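Inositol 2-dehydrogenase/D-chiro-inositol 3-dehydrogenase (Lactobacillus casei, PDB 4MIY) catalyses the NAD-dependent oxidation of myo-inositol to 2-keto-myo-inositol and of D-chiro-inositol to 1-keto-D-chiro-inositol. Local coordinates at residues 70-75 with 81-86; 97-100 with 105-108. All coordinates share one frame; numbering follows the deposited sequence.

Interaction 1 of 2, residues 70-75 with 81-86. With NAD (nicotinamide-adenine-dinucleotide), chain E.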
ATOM      1  N   VAL A  70      -9.180 -41.141 -12.252  1.00 19.06           N
ATOM      2  CA  VAL A  70      -7.776 -41.135 -12.572  1.00 19.15           C
ATOM      3  C   VAL A  70      -7.195 -39.727 -12.681  1.00 18.92           C
ATOM      4  O   VAL A  70      -7.827 -38.855 -13.170  1.00 20.63           O
ATOM      5  CB  VAL A  70      -7.462 -41.973 -13.840  1.00 21.47           C
ATOM      6  CG1 VAL A  70      -7.869 -43.402 -13.612  1.00 24.68           C
ATOM      7  CG2 VAL A  70      -8.152 -41.449 -15.028  1.00 22.35           C
ATOM      8  N   PHE A  71      -5.993 -39.571 -12.178  1.00 18.97           N
ATOM      9  CA  PHE A  71      -5.217 -38.361 -12.368  1.00 19.70           C
ATOM     10  C   PHE A  71      -4.124 -38.628 -13.385  1.00 19.52           C
ATOM     11  O   PHE A  71      -3.374 -39.526 -13.221  1.00 21.44           O
ATOM     12  CB  PHE A  71      -4.593 -37.911 -11.050  1.00 19.48           C
ATOM     13  CG  PHE A  71      -5.520 -37.131 -10.175  1.00 18.62           C
ATOM     14  CD1 PHE A  71      -6.671 -37.675  -9.727  1.00 20.55           C
ATOM     15  CD2 PHE A  71      -5.221 -35.865  -9.806  1.00 22.11           C
ATOM     16  CE1 PHE A  71      -7.490 -36.966  -8.924  1.00 21.12           C
ATOM     17  CE2 PHE A  71      -6.061 -35.170  -9.047  1.00 23.11           C
ATOM     18  CZ  PHE A  71      -7.177 -35.721  -8.593  1.00 20.77           C
ATOM     19  N   VAL A  72      -4.092 -37.855 -14.446  1.00 19.45           N
ATOM     20  CA  VAL A  72      -3.073 -38.028 -15.473  1.00 19.95           C
ATOM     21  C   VAL A  72      -2.028 -36.955 -15.321  1.00 19.45           C
ATOM     22  O   VAL A  72      -2.286 -35.812 -15.578  1.00 22.67           O
ATOM     23  CB  VAL A  72      -3.631 -37.935 -16.839  1.00 20.09           C
ATOM     24  CG1 VAL A  72      -2.584 -38.283 -17.850  1.00 23.12           C
ATOM     25  CG2 VAL A  72      -4.872 -38.776 -17.001  1.00 22.87           C
ATOM     26  N   VAL A  73      -0.867 -37.362 -14.879  1.00 20.07           N
ATOM     27  CA  VAL A  73       0.196 -36.451 -14.518  1.00 21.54           C
ATOM     28  C   VAL A  73       1.547 -36.838 -15.119  1.00 22.07           C
ATOM     29  O   VAL A  73       2.555 -36.655 -14.528  1.00 22.73           O
ATOM     30  CB  VAL A  73       0.319 -36.316 -12.986  1.00 18.32           C
ATOM     31  CG1 VAL A  73       0.871 -34.951 -12.613  1.00 20.36           C
ATOM     32  CG2 VAL A  73      -1.022 -36.517 -12.296  1.00 22.63           C
ATOM     33  N   SER A  74       1.493 -37.383 -16.315  1.00 24.11           N
ATOM     34  CA  SER A  74       2.659 -37.851 -17.048  1.00 27.75           C
ATOM     35  C   SER A  74       3.219 -36.696 -17.870  1.00 29.83           C
ATOM     36  O   SER A  74       2.785 -35.588 -17.711  1.00 27.27           O
ATOM     37  CB  SER A  74       2.238 -39.015 -17.920  1.00 22.98           C
ATOM     38  OG  SER A  74       1.174 -38.706 -18.747  1.00 24.91           O
ATOM     39  N   PHE A  75       4.186 -36.946 -18.737  1.00 28.56           N
ATOM     40  CA  PHE A  75       4.663 -35.910 -19.625  1.00 28.82           C
ATOM     41  C   PHE A  75       3.507 -35.370 -20.415  1.00 29.42           C
ATOM     42  O   PHE A  75       2.597 -36.082 -20.723  1.00 27.88           O
ATOM     43  CB  PHE A  75       5.711 -36.418 -20.639  1.00 28.42           C
ATOM     44  CG  PHE A  75       6.963 -37.029 -20.044  1.00 29.04           C
ATOM     45  CD1 PHE A  75       7.480 -36.629 -18.851  1.00 28.14           C
ATOM     46  CD2 PHE A  75       7.641 -38.021 -20.754  1.00 31.60           C
ATOM     47  CE1 PHE A  75       8.595 -37.179 -18.367  1.00 29.10           C
ATOM     48  CE2 PHE A  75       8.753 -38.568 -20.267  1.00 27.38           C
ATOM     49  CZ  PHE A  75       9.245 -38.159 -19.075  1.00 29.38           C
ATOM     50  N   ALA A  81      -3.213 -39.702 -25.343  1.00 31.96           N
ATOM     51  CA  ALA A  81      -3.515 -41.089 -25.603  1.00 33.58           C
ATOM     52  C   ALA A  81      -4.095 -41.701 -24.377  1.00 35.29           C
ATOM     53  O   ALA A  81      -4.990 -42.496 -24.438  1.00 32.13           O
ATOM     54  CB  ALA A  81      -2.279 -41.814 -25.978  1.00 32.50           C
ATOM     55  N   THR A  82      -3.560 -41.303 -23.247  1.00 32.13           N
ATOM     56  CA  THR A  82      -4.013 -41.818 -21.988  1.00 30.87           C
ATOM     57  C   THR A  82      -5.440 -41.366 -21.709  1.00 32.02           C
ATOM     58  O   THR A  82      -6.244 -42.135 -21.255  1.00 27.98           O
ATOM     59  CB  THR A  82      -3.081 -41.404 -20.893  1.00 29.11           C
ATOM     60  OG1 THR A  82      -1.826 -42.029 -21.091  1.00 33.94           O
ATOM     61  CG2 THR A  82      -3.627 -41.793 -19.507  1.00 27.20           C
ATOM     62  N   VAL A  83      -5.739 -40.120 -21.998  1.00 27.85           N
ATOM     63  CA  VAL A  83      -7.056 -39.594 -21.832  1.00 27.65           C
ATOM     64  C   VAL A  83      -8.030 -40.302 -22.739  1.00 31.53           C
ATOM     65  O   VAL A  83      -9.142 -40.583 -22.358  1.00 29.36           O
ATOM     66  CB  VAL A  83      -7.098 -38.061 -22.032  1.00 28.65           C
ATOM     67  CG1 VAL A  83      -8.433 -37.577 -22.063  1.00 28.34           C
ATOM     68  CG2 VAL A  83      -6.349 -37.365 -20.894  1.00 28.59           C
ATOM     69  N   LEU A  84      -7.607 -40.596 -23.955  1.00 29.25           N
ATOM     70  CA  LEU A  84      -8.453 -41.331 -24.866  1.00 30.77           C
ATOM     71  C   LEU A  84      -8.659 -42.752 -24.383  1.00 27.56           C
ATOM     72  O   LEU A  84      -9.706 -43.260 -24.532  1.00 34.96           O
ATOM     73  CB  LEU A  84      -7.903 -41.332 -26.282  1.00 32.05           C
ATOM     74  CG  LEU A  84      -7.731 -40.006 -26.980  1.00 32.21           C
ATOM     75  CD1 LEU A  84      -6.815 -40.178 -28.120  1.00 36.15           C
ATOM     76  CD2 LEU A  84      -9.021 -39.507 -27.435  1.00 29.53           C
ATOM     77  N   LYS A  85      -7.699 -43.352 -23.760  0.82 27.22           N
ATOM     78  CA  LYS A  85      -7.944 -44.650 -23.174  0.82 27.18           C
ATOM     79  C   LYS A  85      -8.887 -44.640 -22.001  0.82 29.93           C
ATOM     80  O   LYS A  85      -9.658 -45.531 -21.806  0.82 31.43           O
ATOM     81  CB  LYS A  85      -6.670 -45.265 -22.712  0.82 28.24           C
ATOM     82  CG  LYS A  85      -5.848 -45.882 -23.789  0.82 34.70           C
ATOM     83  CD  LYS A  85      -4.491 -45.941 -23.317  0.82 33.29           C
ATOM     84  CE  LYS A  85      -3.713 -46.908 -24.062  0.82 38.98           C
ATOM     85  NZ  LYS A  85      -2.774 -46.068 -24.754  0.82 39.56           N
ATOM     86  N   ALA A  86      -8.843 -43.594 -21.208  1.00 30.29           N
ATOM     87  CA  ALA A  86      -9.685 -43.513 -20.036  1.00 25.42           C
ATOM     88  C   ALA A  86     -11.116 -43.223 -20.436  1.00 29.91           C
ATOM     89  O   ALA A  86     -12.040 -43.570 -19.739  1.00 27.65           O
ATOM     90  CB  ALA A  86      -9.138 -42.446 -19.079  1.00 26.79           C
TER
HETATM   91  PA  NAD E 401       7.998 -35.070 -14.250  1.00 26.89           P
HETATM   92  O1A NAD E 401       8.852 -35.310 -15.397  1.00 29.83           O
HETATM   93  O2A NAD E 401       8.505 -34.930 -12.967  1.00 20.78           O
HETATM   94  O5B NAD E 401       7.041 -36.305 -13.985  1.00 24.39           O
HETATM   95  C5B NAD E 401       6.327 -36.958 -14.954  1.00 27.61           C
HETATM   96  C4B NAD E 401       6.259 -38.452 -14.611  1.00 26.69           C
HETATM   97  O4B NAD E 401       5.551 -39.060 -15.657  1.00 28.64           O
HETATM   98  C3B NAD E 401       7.592 -39.187 -14.669  1.00 25.75           C
HETATM   99  O3B NAD E 401       7.742 -39.954 -13.547  1.00 34.95           O
HETATM  100  C2B NAD E 401       7.545 -40.009 -15.927  1.00 27.31           C
HETATM  101  O2B NAD E 401       8.296 -41.196 -15.835  1.00 32.44           O
HETATM  102  C1B NAD E 401       6.103 -40.334 -16.018  1.00 28.48           C
HETATM  103  N9A NAD E 401       5.625 -40.662 -17.343  1.00 26.12           N
HETATM  104  C8A NAD E 401       5.959 -40.140 -18.482  1.00 28.14           C
HETATM  105  N7A NAD E 401       5.246 -40.626 -19.490  1.00 32.06           N
HETATM  106  C5A NAD E 401       4.410 -41.503 -18.970  1.00 27.67           C
HETATM  107  C6A NAD E 401       3.390 -42.418 -19.439  1.00 31.21           C
HETATM  108  N6A NAD E 401       3.032 -42.515 -20.695  1.00 30.49           N
HETATM  109  N1A NAD E 401       2.751 -43.116 -18.529  1.00 27.07           N
HETATM  110  C2A NAD E 401       3.028 -43.076 -17.278  1.00 26.21           C
HETATM  111  N3A NAD E 401       3.968 -42.300 -16.782  1.00 28.11           N
HETATM  112  C4A NAD E 401       4.664 -41.508 -17.573  1.00 26.76           C
HETATM  113  O3  NAD E 401       7.069 -33.886 -14.733  1.00 24.15           O
HETATM  114  PN  NAD E 401       5.990 -33.050 -13.829  1.00 24.09           P
HETATM  115  O1N NAD E 401       6.596 -31.779 -13.454  1.00 25.87           O
HETATM  116  O2N NAD E 401       5.635 -33.799 -12.681  1.00 25.13           O
HETATM  117  O5D NAD E 401       4.881 -32.664 -14.801  1.00 21.23           O
HETATM  118  C5D NAD E 401       3.881 -33.608 -15.099  1.00 23.54           C
HETATM  119  C4D NAD E 401       2.693 -32.954 -15.724  1.00 24.68           C
HETATM  120  O4D NAD E 401       2.182 -32.031 -14.778  1.00 33.06           O
HETATM  121  C3D NAD E 401       3.066 -32.205 -16.959  1.00 23.18           C
HETATM  122  O3D NAD E 401       2.002 -32.300 -17.853  1.00 26.94           O
HETATM  123  C2D NAD E 401       3.206 -30.793 -16.399  1.00 24.12           C
HETATM  124  O2D NAD E 401       2.955 -29.920 -17.433  1.00 26.36           O
HETATM  125  C1D NAD E 401       2.110 -30.761 -15.371  1.00 26.41           C
HETATM  126  N1N NAD E 401       2.311 -29.706 -14.378  1.00 26.08           N
HETATM  127  C2N NAD E 401       1.368 -28.786 -14.190  1.00 22.10           C
HETATM  128  C3N NAD E 401       1.508 -27.738 -13.304  1.00 23.23           C
HETATM  129  C7N NAD E 401       0.403 -26.726 -13.112  1.00 23.48           C
HETATM  130  O7N NAD E 401      -0.730 -26.974 -13.375  1.00 23.97           O
HETATM  131  N7N NAD E 401       0.757 -25.612 -12.612  1.00 19.93           N
HETATM  132  C4N NAD E 401       2.663 -27.689 -12.544  1.00 22.89           C
HETATM  133  C5N NAD E 401       3.607 -28.667 -12.762  1.00 25.01           C
HETATM  134  C6N NAD E 401       3.407 -29.653 -13.692  1.00 26.06           C
HETATM  135  O   HOH W   1       0.086 -41.010 -19.645  1.00 32.05           O
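Val-72 has CG1 anti to its backbone N (chi1 -173°), which spreads both methyls toward the helix. Thr-82 has OG1 anti to its carbonyl carbon (chi1 -66°), and this leaves its methyl to meet the valine. Thr-82 CG2 sits against both branches, 4.0 Å from Val-72 CG1 and 4.1 Å from Val-72 CG2. The two side chains slide past each other in opposite directions. One turn further along the helix, Val-70 CG2 reaches Ala-86 CB at 4.3 Å. Val-83 adds a looser methyl contact on Val-72. Strand 70-72 and helix 81-86 run nearly antiparallel, at 164°, with axes 9.9 Å apart. No direct hydrogen bond joins them. This is the first half of the beta-alpha-beta unit 69-72, 79-86, 92-95 of the Rossmann fold.

A water bridges the polar ends. It donates to Thr-82 OG1 at 2.6 Å and also bonds Ser-74 OG. Thr-82 OG1 is held by Asp-58 and the carbonyl of Ala-78 as well, so this buried hydroxyl is well satisfied.

Beyond the strand the chain turns to the cofactor. The carbonyls of Val-73 and Ser-74 lie against the nicotinamide ribose. Ser-74 CB lies under the adenine face, 3.5 Å from NAD C5A. The Phe-75 ring stands almost perpendicular to the adenine. NAD C8A comes down over its centre, 3.4 Å above the plane, so an adenine edge meets the phenyl face. NAD O1A lies at the ring edge, in plane, 3.5 Å from Phe-75 CE1.

The chemistry is thus divided. Methyl packing sets the strand on the helix. The adenine is held here by apolar and face contacts. The polar link between these two segments is a water shared by the hydroxyls of Ser-74 and Thr-82, while His-79 of the same helix bonds Ser-74 O directly.

Interaction 2 of 2, residues 97-100 with 105-108. With NAD (nicotinamide-adenine-dinucleotide), chain E.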
ATOM      1  N   LYS A  97      -2.593 -29.972 -17.158  1.00 19.84           N
ATOM      2  CA  LYS A  97      -2.295 -29.300 -18.386  1.00 21.46           C
ATOM      3  C   LYS A  97      -1.063 -29.915 -19.004  1.00 19.38           C
ATOM      4  O   LYS A  97      -0.218 -30.361 -18.303  1.00 22.23           O
ATOM      5  CB  LYS A  97      -2.021 -27.825 -18.128  1.00 23.79           C
ATOM      6  CG  LYS A  97      -1.180 -27.616 -16.940  1.00 28.72           C
ATOM      7  CD  LYS A  97      -0.006 -26.740 -17.157  1.00 34.34           C
ATOM      8  CE  LYS A  97       0.827 -27.162 -18.290  1.00 31.87           C
ATOM      9  NZ  LYS A  97       2.226 -26.778 -18.013  1.00 35.60           N
ATOM     10  N   PRO A  98      -1.010 -29.941 -20.340  1.00 18.69           N
ATOM     11  CA  PRO A  98      -2.066 -29.598 -21.275  1.00 22.11           C
ATOM     12  C   PRO A  98      -3.038 -30.767 -21.478  1.00 22.07           C
ATOM     13  O   PRO A  98      -2.716 -31.862 -21.114  1.00 24.78           O
ATOM     14  CB  PRO A  98      -1.293 -29.372 -22.564  1.00 24.59           C
ATOM     15  CG  PRO A  98      -0.249 -30.286 -22.446  1.00 23.91           C
ATOM     16  CD  PRO A  98       0.188 -30.338 -21.069  1.00 24.75           C
ATOM     17  N   LEU A  99      -4.169 -30.510 -22.082  1.00 22.14           N
ATOM     18  CA  LEU A  99      -5.047 -31.594 -22.483  1.00 22.00           C
ATOM     19  C   LEU A  99      -4.310 -32.507 -23.484  1.00 28.47           C
ATOM     20  O   LEU A  99      -4.487 -33.694 -23.500  1.00 28.47           O
ATOM     21  CB  LEU A  99      -6.319 -31.031 -23.065  1.00 19.58           C
ATOM     22  CG  LEU A  99      -7.332 -32.066 -23.546  1.00 21.18           C
ATOM     23  CD1 LEU A  99      -7.882 -32.811 -22.375  1.00 25.60           C
ATOM     24  CD2 LEU A  99      -8.353 -31.395 -24.314  1.00 22.98           C
ATOM     25  N   ALA A 100      -3.430 -31.889 -24.244  1.00 29.23           N
ATOM     26  CA  ALA A 100      -2.715 -32.509 -25.321  1.00 30.71           C
ATOM     27  C   ALA A 100      -1.714 -31.488 -25.809  1.00 31.42           C
ATOM     28  O   ALA A 100      -1.895 -30.324 -25.618  1.00 29.44           O
ATOM     29  CB  ALA A 100      -3.640 -32.796 -26.407  1.00 29.15           C
ATOM     30  N   GLY A 105      -4.711 -33.455 -31.237  1.00 34.67           N
ATOM     31  CA  GLY A 105      -5.035 -34.290 -30.120  1.00 35.70           C
ATOM     32  C   GLY A 105      -6.189 -33.756 -29.282  1.00 37.46           C
ATOM     33  O   GLY A 105      -7.070 -34.480 -28.906  1.00 29.45           O
ATOM     34  N   ALA A 106      -6.167 -32.471 -28.995  1.00 30.61           N
ATOM     35  CA  ALA A 106      -7.216 -31.896 -28.187  1.00 33.56           C
ATOM     36  C   ALA A 106      -8.599 -32.061 -28.800  1.00 32.33           C
ATOM     37  O   ALA A 106      -9.575 -32.287 -28.124  1.00 31.19           O
ATOM     38  CB  ALA A 106      -6.928 -30.451 -27.899  1.00 30.79           C
ATOM     39  N   LYS A 107      -8.663 -31.957 -30.108  0.89 33.72           N
ATOM     40  CA  LYS A 107      -9.934 -32.023 -30.796  0.89 32.70           C
ATOM     41  C   LYS A 107     -10.479 -33.445 -30.786  0.89 33.41           C
ATOM     42  O   LYS A 107     -11.654 -33.655 -30.792  0.89 32.04           O
ATOM     43  CB  LYS A 107      -9.770 -31.468 -32.202  0.89 34.70           C
ATOM     44  CG  LYS A 107     -10.952 -31.530 -33.075  0.89 35.25           C
ATOM     45  CD  LYS A 107     -12.129 -30.868 -32.495  0.89 35.47           C
ATOM     46  CE  LYS A 107     -13.395 -31.229 -33.202  0.89 43.31           C
ATOM     47  NZ  LYS A 107     -14.613 -30.506 -32.732  0.89 43.46           N
ATOM     48  N   ARG A 108      -9.582 -34.393 -30.699  1.00 31.72           N
ATOM     49  CA  ARG A 108     -10.000 -35.754 -30.691  1.00 35.89           C
ATOM     50  C   ARG A 108     -10.656 -36.038 -29.356  1.00 36.53           C
ATOM     51  O   ARG A 108     -11.690 -36.651 -29.312  1.00 35.15           O
ATOM     52  CB  ARG A 108      -8.840 -36.681 -30.915  1.00 31.93           C
ATOM     53  CG  ARG A 108      -8.641 -37.004 -32.372  1.00 37.79           C
ATOM     54  CD  ARG A 108      -7.562 -38.026 -32.501  1.00 39.54           C
ATOM     55  NE  ARG A 108      -6.238 -37.515 -32.190  1.00 41.22           N
ATOM     56  CZ  ARG A 108      -5.486 -36.802 -33.024  1.00 43.74           C
ATOM     57  NH1 ARG A 108      -5.913 -36.514 -34.243  1.00 43.59           N
ATOM     58  NH2 ARG A 108      -4.291 -36.402 -32.663  1.00 40.28           N
TER
HETATM   59  PA  NAD E 401       7.998 -35.070 -14.250  1.00 26.89           P
HETATM   60  O1A NAD E 401       8.852 -35.310 -15.397  1.00 29.83           O
HETATM   61  O2A NAD E 401       8.505 -34.930 -12.967  1.00 20.78           O
HETATM   62  O5B NAD E 401       7.041 -36.305 -13.985  1.00 24.39           O
HETATM   63  C5B NAD E 401       6.327 -36.958 -14.954  1.00 27.61           C
HETATM   64  C4B NAD E 401       6.259 -38.452 -14.611  1.00 26.69           C
HETATM   65  O4B NAD E 401       5.551 -39.060 -15.657  1.00 28.64           O
HETATM   66  C3B NAD E 401       7.592 -39.187 -14.669  1.00 25.75           C
HETATM   67  O3B NAD E 401       7.742 -39.954 -13.547  1.00 34.95           O
HETATM   68  C2B NAD E 401       7.545 -40.009 -15.927  1.00 27.31           C
HETATM   69  O2B NAD E 401       8.296 -41.196 -15.835  1.00 32.44           O
HETATM   70  C1B NAD E 401       6.103 -40.334 -16.018  1.00 28.48           C
HETATM   71  N9A NAD E 401       5.625 -40.662 -17.343  1.00 26.12           N
HETATM   72  C8A NAD E 401       5.959 -40.140 -18.482  1.00 28.14           C
HETATM   73  N7A NAD E 401       5.246 -40.626 -19.490  1.00 32.06           N
HETATM   74  C5A NAD E 401       4.410 -41.503 -18.970  1.00 27.67           C
HETATM   75  C6A NAD E 401       3.390 -42.418 -19.439  1.00 31.21           C
HETATM   76  N6A NAD E 401       3.032 -42.515 -20.695  1.00 30.49           N
HETATM   77  N1A NAD E 401       2.751 -43.116 -18.529  1.00 27.07           N
HETATM   78  C2A NAD E 401       3.028 -43.076 -17.278  1.00 26.21           C
HETATM   79  N3A NAD E 401       3.968 -42.300 -16.782  1.00 28.11           N
HETATM   80  C4A NAD E 401       4.664 -41.508 -17.573  1.00 26.76           C
HETATM   81  O3  NAD E 401       7.069 -33.886 -14.733  1.00 24.15           O
HETATM   82  PN  NAD E 401       5.990 -33.050 -13.829  1.00 24.09           P
HETATM   83  O1N NAD E 401       6.596 -31.779 -13.454  1.00 25.87           O
HETATM   84  O2N NAD E 401       5.635 -33.799 -12.681  1.00 25.13           O
HETATM   85  O5D NAD E 401       4.881 -32.664 -14.801  1.00 21.23           O
HETATM   86  C5D NAD E 401       3.881 -33.608 -15.099  1.00 23.54           C
HETATM   87  C4D NAD E 401       2.693 -32.954 -15.724  1.00 24.68           C
HETATM   88  O4D NAD E 401       2.182 -32.031 -14.778  1.00 33.06           O
HETATM   89  C3D NAD E 401       3.066 -32.205 -16.959  1.00 23.18           C
HETATM   90  O3D NAD E 401       2.002 -32.300 -17.853  1.00 26.94           O
HETATM   91  C2D NAD E 401       3.206 -30.793 -16.399  1.00 24.12           C
HETATM   92  O2D NAD E 401       2.955 -29.920 -17.433  1.00 26.36           O
HETATM   93  C1D NAD E 401       2.110 -30.761 -15.371  1.00 26.41           C
HETATM   94  N1N NAD E 401       2.311 -29.706 -14.378  1.00 26.08           N
HETATM   95  C2N NAD E 401       1.368 -28.786 -14.190  1.00 22.10           C
HETATM   96  C3N NAD E 401       1.508 -27.738 -13.304  1.00 23.23           C
HETATM   97  C7N NAD E 401       0.403 -26.726 -13.112  1.00 23.48           C
HETATM   98  O7N NAD E 401      -0.730 -26.974 -13.375  1.00 23.97           O
HETATM   99  N7N NAD E 401       0.757 -25.612 -12.612  1.00 19.93           N
HETATM  100  C4N NAD E 401       2.663 -27.689 -12.544  1.00 22.89           C
HETATM  101  C5N NAD E 401       3.607 -28.667 -12.762  1.00 25.01           C
HETATM  102  C6N NAD E 401       3.407 -29.653 -13.692  1.00 26.06           C
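Ala-100 packs its methyl onto the helix backbone, with Ala-100 CB 3.6 Å from Ala-106 N and 4.0 Å from Gly-105 C. This is the tight part. With no side chain on Gly-105, the helix backbone can lie close against the Ala-100 methyl. Leu-99 packs beside it. Its CG is anti to the backbone N (chi1 179°), which carries Leu-99 CD2 to 4.0 Å from Ala-106 CB. The contact is apolar, with no hydrogen bond across it. The outer side is looser. Lys-107 points away and pairs with Asp-111, while the exposed Arg-108 makes a salt bridge to Glu-80.

At the other end Lys-97 meets the nicotinamide ribose. NAD O3D donates to Lys-97 O at 3.0 Å, and NAD O2D gives the same carbonyl a weak bond. The lysine chain bends so that Lys-97 NZ returns to NAD O2D, a weak bond of 3.3 Å. On the way, Lys-97 CG and CD pass alongside the nicotinamide, with CD 3.9 Å from NAD C2N. A cis peptide precedes Pro-98, in a Glu-Lys-Pro sequence characteristic of the Gfo/Idh/MocA family. Were Lys-97 an alanine, O2D would probably lose the weak amine bond and a gap would open beside the nicotinamide.

The segment 97-100 follows strand 92-95 and leads into helix 103-113, whose Ala-106 packs in turn on Tyr-308 and Ala-311 of helix 304-323.

Overall arrangement
From the N terminus, the chain reaches strand 69-72, turns past the adenine and comes back as helix 79-86. Interaction 1 closes this short loop. Strand 92-95 then returns to the parallel sheet beside strand 69-72. The chain next passes the nicotinamide ribose, and interaction 2 closes a second short loop as helix 103-113 begins. The two are in series, neither nested nor crossed, with centres about 10 Å apart. They meet where Leu-84 of helix 79-86 packs on Arg-108. Both belong to the Rossmann domain and touch NAD: interaction 1 at the adenine and nicotinamide ribose, interaction 2 at that ribose's hydroxyls and the nicotinamide. Leu-99 and Ala-106 of interaction 2 also pack on helix 304-323.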